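Local coordinates for protein endonuclease V (Bacillus subtilis, PDB 3GA2) that probably cleaves double-stranded DNA at the second phosphodiester bond 3' to a deoxyinosine, as a magnesium-dependent nuclease in the repair of deaminated bases, at residues H7-K12 against A133-K138; L18-N23 against L91-L96; H77-I82 against T231-N236; L179-R182 against P187-L190; M206-Q211 against P216-L221. The protein carries 1 engineered substitution. All coordinates share one frame; numbering follows the deposited sequence.

Contact 1: H7-K12 against A133-K138; sequences HKFDMK and AFFLGK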
# COMPACT_ATOMS: atom_id res chain seq x y z
N HIS A 7 1.00 -10.31 14.95
CA HIS A 7 0.87 -11.76 14.89
C HIS A 7 2.03 -12.41 14.16
O HIS A 7 2.83 -11.75 13.50
CB HIS A 7 -0.44 -12.16 14.20
CG HIS A 7 -0.53 -11.73 12.77
ND1 HIS A 7 -1.14 -10.55 12.38
CD2 HIS A 7 -0.11 -12.33 11.63
CE1 HIS A 7 -1.09 -10.45 11.07
NE2 HIS A 7 -0.47 -11.51 10.59
N LYS A 8 2.10 -13.73 14.26
CA LYS A 8 3.15 -14.50 13.61
C LYS A 8 2.68 -14.92 12.23
O LYS A 8 1.51 -14.79 11.90
CB LYS A 8 3.49 -15.73 14.46
CG LYS A 8 2.30 -16.66 14.65
CD LYS A 8 2.29 -17.29 16.03
CE LYS A 8 1.00 -18.06 16.26
NZ LYS A 8 0.83 -18.46 17.68
N PHE A 9 3.60 -15.44 11.43
CA PHE A 9 3.27 -15.89 10.08
C PHE A 9 3.39 -17.40 9.96
O PHE A 9 4.14 -17.90 9.12
CB PHE A 9 4.19 -15.19 9.08
CG PHE A 9 4.02 -13.70 9.05
CD1 PHE A 9 3.02 -13.11 8.29
CD2 PHE A 9 4.82 -12.88 9.85
CE1 PHE A 9 2.82 -11.73 8.31
CE2 PHE A 9 4.62 -11.51 9.88
CZ PHE A 9 3.62 -10.93 9.11
N ASP A 10 2.65 -18.13 10.79
CA ASP A 10 2.68 -19.59 10.77
C ASP A 10 1.40 -20.20 10.20
O ASP A 10 1.19 -21.41 10.31
CB ASP A 10 2.90 -20.15 12.17
CG ASP A 10 4.17 -19.63 12.81
OD1 ASP A 10 5.26 -19.79 12.21
OD2 ASP A 10 4.09 -19.08 13.93
N MSE A 11 0.56 -19.38 9.59
CA MSE A 11 -0.70 -19.85 9.01
C MSE A 11 -0.47 -20.99 8.01
O MSE A 11 0.46 -20.93 7.21
CB MSE A 11 -1.43 -18.71 8.30
CG MSE A 11 -1.93 -17.58 9.20
SE MSE A 11 -0.55 -16.44 9.95
CE MSE A 11 -0.76 -16.91 11.81
N LYS A 12 -1.33 -22.00 8.06
CA LYS A 12 -1.22 -23.14 7.15
C LYS A 12 -2.37 -23.14 6.14
O LYS A 12 -2.22 -22.69 5.01
CB LYS A 12 -1.22 -24.46 7.92
CG LYS A 12 -0.87 -24.35 9.39
CD LYS A 12 -2.13 -24.41 10.24
CE LYS A 12 -1.83 -24.20 11.71
NZ LYS A 12 -3.07 -24.29 12.53
N ALA A 133 -0.84 -1.66 8.35
CA ALA A 133 -1.05 -0.60 9.33
C ALA A 133 -0.94 -1.07 10.77
O ALA A 133 -0.35 -0.39 11.61
CB ALA A 133 -2.39 0.07 9.10
N PHE A 134 -1.51 -2.24 11.06
CA PHE A 134 -1.45 -2.74 12.43
C PHE A 134 -0.01 -2.92 12.89
O PHE A 134 0.32 -2.58 14.02
CB PHE A 134 -2.21 -4.06 12.55
CG PHE A 134 -3.67 -3.94 12.24
CD1 PHE A 134 -4.16 -4.28 10.98
CD2 PHE A 134 -4.56 -3.47 13.19
CE1 PHE A 134 -5.51 -4.15 10.68
CE2 PHE A 134 -5.92 -3.34 12.90
CZ PHE A 134 -6.39 -3.68 11.64
N PHE A 135 0.85 -3.46 12.03
CA PHE A 135 2.24 -3.65 12.40
C PHE A 135 2.98 -2.32 12.54
O PHE A 135 3.76 -2.13 13.48
CB PHE A 135 2.97 -4.51 11.38
CG PHE A 135 2.60 -5.96 11.41
CD1 PHE A 135 1.47 -6.42 10.74
CD2 PHE A 135 3.40 -6.88 12.08
CE1 PHE A 135 1.15 -7.78 10.72
CE2 PHE A 135 3.10 -8.24 12.07
CZ PHE A 135 1.97 -8.69 11.39
N LEU A 136 2.75 -1.42 11.60
CA LEU A 136 3.42 -0.12 11.59
C LEU A 136 2.90 0.85 12.65
O LEU A 136 3.62 1.76 13.07
CB LEU A 136 3.28 0.54 10.21
CG LEU A 136 3.77 -0.23 8.98
CD1 LEU A 136 3.46 0.56 7.71
CD2 LEU A 136 5.27 -0.49 9.09
N GLY A 137 1.66 0.67 13.08
CA GLY A 137 1.09 1.57 14.08
C GLY A 137 0.99 2.99 13.54
O GLY A 137 0.99 3.96 14.29
N LYS A 138 0.92 3.12 12.22
CA LYS A 138 0.83 4.42 11.59
C LYS A 138 -0.29 4.46 10.57
O LYS A 138 -0.76 3.43 10.10
CB LYS A 138 2.15 4.78 10.90
CG LYS A 138 3.34 4.98 11.84
CD LYS A 138 3.17 6.22 12.72
CE LYS A 138 4.48 6.58 13.42
NZ LYS A 138 4.39 7.87 14.16

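Contact 2: L18-N23 against L91-L96; sequences LQVQFN and LAFREL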
# COMPACT_ATOMS: atom_id res chain seq x y z
N LEU A 18 -7.97 -16.61 7.23
CA LEU A 18 -9.26 -15.94 7.42
C LEU A 18 -9.47 -15.50 8.85
O LEU A 18 -10.05 -14.44 9.11
CB LEU A 18 -10.42 -16.86 7.01
CG LEU A 18 -10.91 -16.78 5.57
CD1 LEU A 18 -11.25 -15.33 5.22
CD2 LEU A 18 -9.86 -17.31 4.63
N GLN A 19 -9.00 -16.31 9.80
CA GLN A 19 -9.16 -15.98 11.21
C GLN A 19 -8.38 -14.73 11.56
O GLN A 19 -8.85 -13.88 12.32
CB GLN A 19 -8.69 -17.16 12.07
CG GLN A 19 -9.19 -17.07 13.50
CD GLN A 19 -10.70 -17.27 13.61
OE1 GLN A 19 -11.29 -17.03 14.66
NE2 GLN A 19 -11.31 -17.73 12.52
N VAL A 20 -7.17 -14.61 11.02
CA VAL A 20 -6.33 -13.44 11.28
C VAL A 20 -7.00 -12.20 10.69
O VAL A 20 -7.10 -11.18 11.35
CB VAL A 20 -4.91 -13.61 10.67
CG1 VAL A 20 -4.09 -12.34 10.90
CG2 VAL A 20 -4.21 -14.80 11.30
N GLN A 21 -7.45 -12.30 9.44
CA GLN A 21 -8.10 -11.16 8.79
C GLN A 21 -9.34 -10.71 9.55
O GLN A 21 -9.51 -9.52 9.82
CB GLN A 21 -8.51 -11.50 7.36
CG GLN A 21 -7.36 -11.79 6.42
CD GLN A 21 -7.80 -11.89 4.97
OE1 GLN A 21 -8.88 -12.39 4.67
NE2 GLN A 21 -6.94 -11.42 4.07
N PHE A 22 -10.20 -11.66 9.89
CA PHE A 22 -11.43 -11.34 10.60
C PHE A 22 -11.18 -10.69 11.95
O PHE A 22 -11.95 -9.84 12.39
CB PHE A 22 -12.29 -12.59 10.75
CG PHE A 22 -13.05 -12.96 9.49
CD1 PHE A 22 -13.90 -12.04 8.89
CD2 PHE A 22 -12.93 -14.23 8.93
CE1 PHE A 22 -14.62 -12.38 7.74
CE2 PHE A 22 -13.64 -14.57 7.78
CZ PHE A 22 -14.49 -13.64 7.19
N ASN A 23 -10.09 -11.07 12.60
CA ASN A 23 -9.76 -10.49 13.89
C ASN A 23 -9.34 -9.04 13.71
O ASN A 23 -9.90 -8.14 14.32
CB ASN A 23 -8.63 -11.28 14.55
CG ASN A 23 -9.11 -12.59 15.16
OD1 ASN A 23 -8.30 -13.44 15.54
ND2 ASN A 23 -10.42 -12.75 15.25
N LEU A 91 -2.15 -12.55 -0.55
CA LEU A 91 -0.87 -11.96 -0.93
C LEU A 91 -0.23 -11.18 0.21
O LEU A 91 0.96 -11.31 0.47
CB LEU A 91 -1.06 -11.04 -2.13
CG LEU A 91 0.21 -10.36 -2.65
CD1 LEU A 91 1.21 -11.42 -3.11
CD2 LEU A 91 -0.16 -9.43 -3.80
N ALA A 92 -1.04 -10.36 0.88
CA ALA A 92 -0.55 -9.54 1.98
C ALA A 92 0.27 -10.32 3.01
O ALA A 92 1.27 -9.82 3.53
CB ALA A 92 -1.71 -8.84 2.67
N PHE A 93 -0.16 -11.55 3.31
CA PHE A 93 0.56 -12.36 4.29
C PHE A 93 1.98 -12.70 3.84
O PHE A 93 2.89 -12.75 4.66
CB PHE A 93 -0.20 -13.65 4.60
CG PHE A 93 -1.46 -13.43 5.41
CD1 PHE A 93 -2.62 -12.98 4.79
CD2 PHE A 93 -1.47 -13.66 6.78
CE1 PHE A 93 -3.78 -12.77 5.54
CE2 PHE A 93 -2.62 -13.45 7.53
CZ PHE A 93 -3.78 -13.00 6.91
N ARG A 94 2.17 -12.94 2.55
CA ARG A 94 3.51 -13.27 2.09
C ARG A 94 4.33 -12.04 1.73
O ARG A 94 5.44 -12.16 1.21
CB ARG A 94 3.46 -14.23 0.90
CG ARG A 94 2.59 -13.82 -0.26
CD ARG A 94 2.77 -14.81 -1.41
NE ARG A 94 1.78 -14.63 -2.47
CZ ARG A 94 0.50 -14.98 -2.36
NH1 ARG A 94 0.05 -15.54 -1.25
NH2 ARG A 94 -0.33 -14.77 -3.38
N GLU A 95 3.80 -10.86 2.02
CA GLU A 95 4.51 -9.62 1.74
C GLU A 95 4.92 -8.93 3.04
O GLU A 95 5.99 -8.35 3.12
CB GLU A 95 3.64 -8.66 0.93
CG GLU A 95 3.20 -9.20 -0.42
CD GLU A 95 2.41 -8.17 -1.20
OE1 GLU A 95 1.39 -7.68 -0.68
OE2 GLU A 95 2.81 -7.86 -2.35
N LEU A 96 4.05 -9.03 4.04
CA LEU A 96 4.28 -8.41 5.33
C LEU A 96 5.67 -8.65 5.92
O LEU A 96 6.31 -7.71 6.38
CB LEU A 96 3.20 -8.84 6.31
CG LEU A 96 2.04 -7.85 6.48
CD1 LEU A 96 1.60 -7.32 5.13
CD2 LEU A 96 0.88 -8.53 7.20

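Contact 3: H77-I82 against T231-N236; sequences HSMGRI and TFYQKN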
# COMPACT_ATOMS: atom_id res chain seq x y z
N HIS A 77 15.49 -1.08 2.15
CA HIS A 77 14.89 -2.17 1.41
C HIS A 77 15.12 -3.48 2.13
O HIS A 77 16.00 -3.60 2.98
CB HIS A 77 15.46 -2.23 -0.01
CG HIS A 77 16.88 -2.70 -0.08
ND1 HIS A 77 17.22 -4.04 0.02
CD2 HIS A 77 18.04 -2.02 -0.19
CE1 HIS A 77 18.54 -4.15 -0.03
NE2 HIS A 77 19.06 -2.94 -0.16
N SER A 78 14.29 -4.45 1.79
CA SER A 78 14.37 -5.77 2.38
C SER A 78 14.36 -6.73 1.20
O SER A 78 13.70 -6.46 0.19
CB SER A 78 13.15 -6.00 3.27
OG SER A 78 13.28 -7.18 4.04
N MSE A 79 15.10 -7.82 1.30
CA MSE A 79 15.16 -8.80 0.22
C MSE A 79 15.25 -10.21 0.78
O MSE A 79 15.92 -10.44 1.79
CB MSE A 79 16.36 -8.50 -0.68
CG MSE A 79 16.42 -9.32 -1.97
SE MSE A 79 17.32 -11.03 -1.77
CE MSE A 79 19.14 -10.41 -1.96
N GLY A 80 14.55 -11.15 0.14
CA GLY A 80 14.56 -12.53 0.58
C GLY A 80 13.61 -13.41 -0.22
O GLY A 80 12.71 -12.90 -0.89
N ARG A 81 13.80 -14.72 -0.16
CA ARG A 81 12.93 -15.65 -0.89
C ARG A 81 11.51 -15.56 -0.35
O ARG A 81 11.28 -15.74 0.85
CB ARG A 81 13.44 -17.09 -0.76
CG ARG A 81 12.70 -18.09 -1.64
CD ARG A 81 13.29 -19.48 -1.50
NE ARG A 81 13.08 -20.05 -0.17
CZ ARG A 81 11.89 -20.42 0.30
NH1 ARG A 81 10.81 -20.29 -0.45
NH2 ARG A 81 11.79 -20.91 1.52
N ILE A 82 10.56 -15.27 -1.24
CA ILE A 82 9.17 -15.16 -0.84
C ILE A 82 8.58 -16.56 -0.65
O ILE A 82 8.91 -17.48 -1.38
CB ILE A 82 8.35 -14.42 -1.92
CG1 ILE A 82 7.28 -13.56 -1.25
CG2 ILE A 82 7.70 -15.41 -2.88
CD1 ILE A 82 7.83 -12.32 -0.58
N THR A 231 16.39 -5.72 -10.85
CA THR A 231 17.23 -5.87 -12.03
C THR A 231 18.67 -6.11 -11.61
O THR A 231 19.39 -6.86 -12.26
CB THR A 231 17.18 -4.61 -12.93
OG1 THR A 231 15.82 -4.29 -13.27
CG2 THR A 231 17.96 -4.85 -14.22
N PHE A 232 19.08 -5.46 -10.53
CA PHE A 232 20.44 -5.63 -10.04
C PHE A 232 20.67 -7.06 -9.58
O PHE A 232 21.63 -7.70 -9.99
CB PHE A 232 20.71 -4.65 -8.89
CG PHE A 232 22.04 -4.84 -8.23
CD1 PHE A 232 22.17 -5.62 -7.09
CD2 PHE A 232 23.18 -4.22 -8.75
CE1 PHE A 232 23.41 -5.79 -6.47
CE2 PHE A 232 24.43 -4.39 -8.15
CZ PHE A 232 24.54 -5.17 -7.00
N TYR A 233 19.78 -7.56 -8.73
CA TYR A 233 19.91 -8.92 -8.22
C TYR A 233 19.85 -9.95 -9.35
O TYR A 233 20.59 -10.93 -9.35
CB TYR A 233 18.82 -9.22 -7.20
CG TYR A 233 18.89 -8.39 -5.94
CD1 TYR A 233 20.05 -8.38 -5.15
CD2 TYR A 233 17.79 -7.65 -5.51
CE1 TYR A 233 20.10 -7.66 -3.96
CE2 TYR A 233 17.83 -6.92 -4.33
CZ TYR A 233 18.98 -6.93 -3.55
OH TYR A 233 19.01 -6.24 -2.36
N GLN A 234 18.96 -9.73 -10.31
CA GLN A 234 18.81 -10.66 -11.42
C GLN A 234 20.10 -10.80 -12.23
O GLN A 234 20.57 -11.91 -12.47
CB GLN A 234 17.67 -10.22 -12.34
CG GLN A 234 16.28 -10.39 -11.75
CD GLN A 234 15.18 -9.92 -12.68
OE1 GLN A 234 15.13 -8.75 -13.06
NE2 GLN A 234 14.28 -10.83 -13.05
N LYS A 235 20.67 -9.67 -12.65
CA LYS A 235 21.88 -9.68 -13.45
C LYS A 235 23.12 -10.06 -12.64
O LYS A 235 24.20 -10.27 -13.20
CB LYS A 235 22.07 -8.32 -14.12
CG LYS A 235 20.91 -7.99 -15.06
CD LYS A 235 21.16 -6.72 -15.87
CE LYS A 235 19.97 -6.44 -16.78
NZ LYS A 235 20.23 -5.30 -17.70
N ASN A 236 22.95 -10.17 -11.32
CA ASN A 236 24.04 -10.54 -10.43
C ASN A 236 23.68 -11.80 -9.66
O ASN A 236 24.09 -11.99 -8.51
CB ASN A 236 24.33 -9.40 -9.45
CG ASN A 236 24.92 -8.19 -10.13
OD1 ASN A 236 25.01 -7.11 -9.54
ND2 ASN A 236 25.32 -8.35 -11.38

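Contact 4: L179-R182 against P187-L190; sequences LRTR and PIFL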
# COMPACT_ATOMS: atom_id res chain seq x y z
N LEU A 179 -9.74 7.26 -8.80
CA LEU A 179 -9.19 8.61 -8.86
C LEU A 179 -8.29 8.91 -10.05
O LEU A 179 -7.34 8.18 -10.33
CB LEU A 179 -8.41 8.88 -7.57
CG LEU A 179 -7.70 10.23 -7.41
CD1 LEU A 179 -8.72 11.35 -7.36
CD2 LEU A 179 -6.85 10.21 -6.15
N ARG A 180 -8.60 10.01 -10.72
CA ARG A 180 -7.85 10.48 -11.87
C ARG A 180 -6.70 11.33 -11.32
O ARG A 180 -6.89 12.50 -10.99
CB ARG A 180 -8.73 11.36 -12.76
CG ARG A 180 -8.09 11.74 -14.09
CD ARG A 180 -8.16 10.59 -15.08
NE ARG A 180 -9.55 10.31 -15.46
CZ ARG A 180 -9.92 9.36 -16.31
NH1 ARG A 180 -9.01 8.58 -16.89
NH2 ARG A 180 -11.21 9.19 -16.58
N THR A 181 -5.51 10.75 -11.23
CA THR A 181 -4.37 11.50 -10.72
C THR A 181 -3.73 12.26 -11.86
O THR A 181 -3.42 13.45 -11.73
CB THR A 181 -3.34 10.58 -10.08
OG1 THR A 181 -3.15 9.42 -10.91
CG2 THR A 181 -3.81 10.15 -8.70
N ARG A 182 -3.53 11.58 -12.98
CA ARG A 182 -2.94 12.22 -14.15
C ARG A 182 -4.07 12.28 -15.17
O ARG A 182 -4.73 11.28 -15.45
CB ARG A 182 -1.77 11.38 -14.65
CG ARG A 182 -1.00 11.99 -15.80
CD ARG A 182 0.11 11.06 -16.21
NE ARG A 182 0.76 11.50 -17.44
CZ ARG A 182 1.53 10.71 -18.19
NH1 ARG A 182 1.74 9.45 -17.83
NH2 ARG A 182 2.08 11.18 -19.30
N PRO A 187 -6.86 5.92 -14.36
CA PRO A 187 -6.93 6.37 -12.97
C PRO A 187 -6.36 5.32 -12.02
O PRO A 187 -6.07 4.19 -12.41
CB PRO A 187 -8.43 6.59 -12.77
CG PRO A 187 -9.03 5.52 -13.63
CD PRO A 187 -8.20 5.59 -14.89
N ILE A 188 -6.18 5.72 -10.77
CA ILE A 188 -5.69 4.79 -9.76
C ILE A 188 -6.86 4.52 -8.83
O ILE A 188 -7.88 5.20 -8.89
CB ILE A 188 -4.52 5.38 -8.95
CG1 ILE A 188 -4.92 6.72 -8.34
CG2 ILE A 188 -3.28 5.50 -9.83
CD1 ILE A 188 -4.05 7.13 -7.18
N PHE A 189 -6.71 3.51 -7.98
CA PHE A 189 -7.77 3.15 -7.07
C PHE A 189 -7.34 3.35 -5.63
O PHE A 189 -6.50 2.64 -5.11
CB PHE A 189 -8.22 1.73 -7.36
CG PHE A 189 -8.67 1.57 -8.77
CD1 PHE A 189 -7.77 1.14 -9.75
CD2 PHE A 189 -9.94 1.98 -9.15
CE1 PHE A 189 -8.14 1.13 -11.09
CE2 PHE A 189 -10.31 1.98 -10.49
CZ PHE A 189 -9.41 1.56 -11.47
N LEU A 190 -7.96 4.36 -5.03
CA LEU A 190 -7.67 4.79 -3.68
C LEU A 190 -8.56 4.21 -2.61
O LEU A 190 -9.78 4.15 -2.76
CB LEU A 190 -7.77 6.31 -3.62
CG LEU A 190 -7.60 6.97 -2.24
CD1 LEU A 190 -6.11 7.06 -1.93
CD2 LEU A 190 -8.21 8.38 -2.25

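Contact 5: M206-Q211 against P216-L221; sequences MSLINQ and PIPVRL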
# COMPACT_ATOMS: atom_id res chain seq x y z
N MSE A 206 -3.47 13.51 -3.43
CA MSE A 206 -3.43 14.59 -4.42
C MSE A 206 -2.29 15.58 -4.18
O MSE A 206 -1.78 16.17 -5.13
CB MSE A 206 -4.76 15.35 -4.45
CG MSE A 206 -5.92 14.55 -5.02
SE MSE A 206 -5.50 13.71 -6.71
CE MSE A 206 -5.07 15.30 -7.75
N SER A 207 -1.91 15.77 -2.92
CA SER A 207 -0.82 16.70 -2.60
C SER A 207 0.52 16.13 -3.03
O SER A 207 1.53 16.84 -3.06
CB SER A 207 -0.77 16.99 -1.10
OG SER A 207 -1.87 17.78 -0.70
N LEU A 208 0.53 14.84 -3.36
CA LEU A 208 1.74 14.15 -3.76
C LEU A 208 1.74 13.84 -5.25
O LEU A 208 2.60 13.12 -5.75
CB LEU A 208 1.88 12.85 -2.97
CG LEU A 208 1.96 13.01 -1.45
CD1 LEU A 208 1.93 11.63 -0.77
CD2 LEU A 208 3.23 13.74 -1.09
N ILE A 209 0.78 14.41 -5.96
CA ILE A 209 0.65 14.17 -7.39
C ILE A 209 1.23 15.27 -8.27
O ILE A 209 0.97 16.46 -8.07
CB ILE A 209 -0.83 13.98 -7.79
CG1 ILE A 209 -1.41 12.74 -7.09
CG2 ILE A 209 -0.95 13.87 -9.30
CD1 ILE A 209 -0.72 11.43 -7.49
N ASN A 210 2.02 14.86 -9.26
CA ASN A 210 2.59 15.80 -10.21
C ASN A 210 2.26 15.21 -11.58
O ASN A 210 2.08 14.00 -11.71
CB ASN A 210 4.11 15.91 -10.03
CG ASN A 210 4.87 15.06 -11.01
OD1 ASN A 210 4.79 13.83 -10.99
ND2 ASN A 210 5.62 15.71 -11.90
N GLN A 211 2.16 16.05 -12.60
CA GLN A 211 1.83 15.57 -13.93
C GLN A 211 3.00 14.87 -14.61
O GLN A 211 3.45 15.28 -15.69
CB GLN A 211 1.32 16.72 -14.80
CG GLN A 211 0.01 17.31 -14.32
CD GLN A 211 -1.07 16.26 -14.14
OE1 GLN A 211 -1.46 15.57 -15.09
NE2 GLN A 211 -1.57 16.13 -12.91
N PRO A 216 1.39 8.72 -6.66
CA PRO A 216 1.94 9.79 -5.83
C PRO A 216 3.45 9.67 -5.71
O PRO A 216 3.99 8.57 -5.71
CB PRO A 216 1.20 9.62 -4.49
CG PRO A 216 0.77 8.18 -4.50
CD PRO A 216 0.38 7.93 -5.93
N ILE A 217 4.14 10.81 -5.62
CA ILE A 217 5.60 10.85 -5.54
C ILE A 217 6.26 9.72 -4.75
O ILE A 217 7.10 9.01 -5.28
CB ILE A 217 6.10 12.21 -4.99
CG1 ILE A 217 5.69 13.33 -5.95
CG2 ILE A 217 7.61 12.20 -4.86
CD1 ILE A 217 5.92 14.72 -5.39
N PRO A 218 5.90 9.55 -3.46
CA PRO A 218 6.50 8.49 -2.64
C PRO A 218 6.38 7.09 -3.25
O PRO A 218 7.35 6.33 -3.27
CB PRO A 218 5.72 8.59 -1.33
CG PRO A 218 5.36 10.03 -1.27
CD PRO A 218 4.92 10.32 -2.68
N VAL A 219 5.19 6.76 -3.74
CA VAL A 219 4.95 5.44 -4.34
C VAL A 219 5.66 5.28 -5.67
O VAL A 219 6.18 4.20 -5.97
CB VAL A 219 3.43 5.20 -4.53
CG1 VAL A 219 3.19 3.79 -5.05
CG2 VAL A 219 2.71 5.39 -3.20
N ARG A 220 5.70 6.34 -6.47
CA ARG A 220 6.37 6.26 -7.77
C ARG A 220 7.87 6.00 -7.55
O ARG A 220 8.48 5.22 -8.29
CB ARG A 220 6.19 7.57 -8.54
CG ARG A 220 6.89 7.58 -9.89
CD ARG A 220 7.02 8.99 -10.44
NE ARG A 220 7.51 8.98 -11.82
CZ ARG A 220 7.80 10.07 -12.52
NH1 ARG A 220 7.66 11.27 -11.98
NH2 ARG A 220 8.23 9.96 -13.77
N LEU A 221 8.45 6.63 -6.54
CA LEU A 221 9.86 6.43 -6.25
C LEU A 221 10.13 5.02 -5.73
O LEU A 221 11.10 4.38 -6.13
CB LEU A 221 10.36 7.48 -5.24
CG LEU A 221 10.42 8.89 -5.85
CD1 LEU A 221 10.88 9.91 -4.83
CD2 LEU A 221 11.37 8.86 -7.05
O HOH W 1 5.55 11.66 -9.95

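Contact 1: H7-K12 against A133-K138
An aromatic cluster of His7, Phe9 and Phe135 fastens the chain ahead of helix 14-25 to the end of helix 128-136 in this nuclease of the RNase H clan. Phe135 is the central ring. It points at the loop residues and meets them in two different ways. Against His7 the stack is T-shaped: the phenyl edge is turned into the imidazole face, with centroids 5.0 Å apart and planes at 69°. A chi1 of 63°, together with the ring's turn about chi2, presents that imidazole face to Phe135. Phe9 comes from the opposite direction with its ring nearly parallel to that of Phe135, at 15°, yet slid so far along that the two hardly overlap. Leu96 and Ile100 of helix 96-105 also pack on Phe135, and His131 meets the His7 ring. CZ of Phe9 lies 3.6 Å from CZ of Phe135, while Phe135 CE1 comes within 3.5 Å of His7 CE1.

Contact 2: L18-N23 against L91-L96
Ala92 O takes two backbone N-H groups, Leu96 N at 2.9 Å and Glu95 N at 3.1 Å, closing the turn from which Phe93 reaches across to Val20 and Gln21 on helix 14-25. The phenyl ring arrives edge first: both helix residues meet its rim near the ring plane, and neither lies over a face. On one flank is Val20, whose CG1 stands 3.8 Å from Phe93 CE2. That methyl is anti to the backbone N (chi1 177°), and CB itself also touches the rim. Gln21 takes the neighbouring part of the edge. Its aliphatic CG is 3.8 Å from Phe93 CZ, and the chain, extended beyond CG, carries the amide past the ring until NE2 is 3.7 Å from Phe93 CE1. With the amide and ring planes 42° apart and NE2 beside the rim, this is van der Waals contact and not an N-H over the pi face. Phe17 and His131 also pair with Phe93 edge-to-face. Helix 14-25 is thus packed against the turn that leads into helix 96-105 through an aromatic cluster of Phe93, Phe17 and His131.

Contact 3: H77-I82 against T231-N236
The face of the Tyr233 ring receives the selenomethionine side chain of Met79 in a Met-aromatic contact. Its methyl makes the CH-pi part: CE lies 3.9 Å from the Tyr233 ring centroid and 26° off the normal, displaced toward the CE1 side, where CE and CE1 are 3.5 Å apart. The selenium atom, SE, stands almost straight above the same centroid but farther away, at 4.8 Å. Bends at chi2 and chi3 (-87° and -83°) fold the chain across the ring, placing CG near the other rim, 3.6 Å from Tyr233 CE2. These contacts hold the C-terminal helix 217-235 against strand 72-81, an outermost strand of the mixed sheet, at the protein surface. Next to it, strand 55-66 contributes Val59, which packs on both Met79 and Tyr233, and Trp50 of strand 41-52 also touches the tyrosine. On the polar side, Tyr233 OH lies 3.2 Å from His77 CE1, a ring carbon, without a hydrogen bond. The side chain of His77 is about 10 Å from that of Asp46, a predicted magnesium ligand.

Contact 4: L179-R182 against P187-L190
Leu179 and Ile188 satisfy each other's backbone through two hydrogen bonds. Leu179 N donates to Ile188 O over 2.8 Å, nearly straight at 172°. In return Ile188 N donates to Leu179 O, also at 2.8 Å, but at 158°. The same Leu179 O has Pro187 CB pressed against it at 3.1 Å. This is a hydrogen-bonded antiparallel pair at the loop end of the beta hairpin formed by strands 173-179 and 188-194 in the mixed sheet of the RNase H-like fold. The backbone of Arg180 bonds instead with Gly163 and Ala164, just ahead of strand 165-170. Arg180 leaves its guanidinium beside the loop: bends at chi2 and chi3 bring NH1 back to 3.7 Å from Pro187 CD. All three of its nitrogens have carbonyl partners, NE on Glu159 O, NH2 on Pro158 O and NH1 on Val185 O. Thr181 places OG1 toward Arg214 O, which binds it, and turns its methyl to the isoleucine. CG1 of Ile188 lies between the backbone N and the carbonyl carbon (chi1 54°), and its CD1 meets Thr181 CG2 at 3.4 Å, tighter than usual for two carbons.

Contact 5: M206-Q211 against P216-L221
Leu208 and Pro216 make the close-packed side of this contact. CB of Leu208 lies 3.6 Å from CB of Pro216, and a little farther along the leucine its CD1 rests 3.8 Å from CD of Pro218, the two side chains crossing at about a right angle. Ile209 turns its CB away from the helix, yet its CD1 curls back over the face of the proline ring, 3.5 Å from Pro216 N. One backbone bond runs through this apolar patch: Ile217 N donates to Leu208 O at 2.8 Å and 172°, and Pro216 CA adds a CA-H...O contact to the same oxygen. Pro216 is at the N-cap position of helix 217-235 and Ile217 is the first residue of that helix, so the bond ties the exit of helix 198-207 to the start of the C-terminal helix. Leu114 and Ile65 of the central sheet lie against the packed side. Toward Asn210 and Arg220 the fit is looser. Asn210 OD1 and Arg220 NH1 are 4.0 Å apart, with amide and guanidinium planes only 20° from parallel, and a water bridges them. It accepts from Arg220 NH1 at 3.0 Å and donates to Asn210 OD1 at 2.5 Å, short enough for the exact water position to be doubtful. The side chain of Arg220 lies about 8 Å from that of Asp46, a predicted magnesium ligand.

Contacts 1 and 2 form one continuous region, with centres 7 Å apart: Leu96 packs on Phe9 and Phe135, and Val20 on His7. Along the chain contact 2 is nested within the loop closed by contact 1. Contacts 4 and 5 are a second pair, 11 Å apart on the opposite side of the chain's centre, in series and joined where Ile209 meets Thr181 and Met206 meets Leu179. Contact 3, more than 20 Å from all the others between centres, nevertheless touches contact 2 where Ile82 packs on Arg94; its loop encloses contacts 4 and 5, and it shares the mixed sheet with contact 4. Helix 217-235 links contact 5, near the predicted magnesium ligands, with strand 72-81 in contact 3.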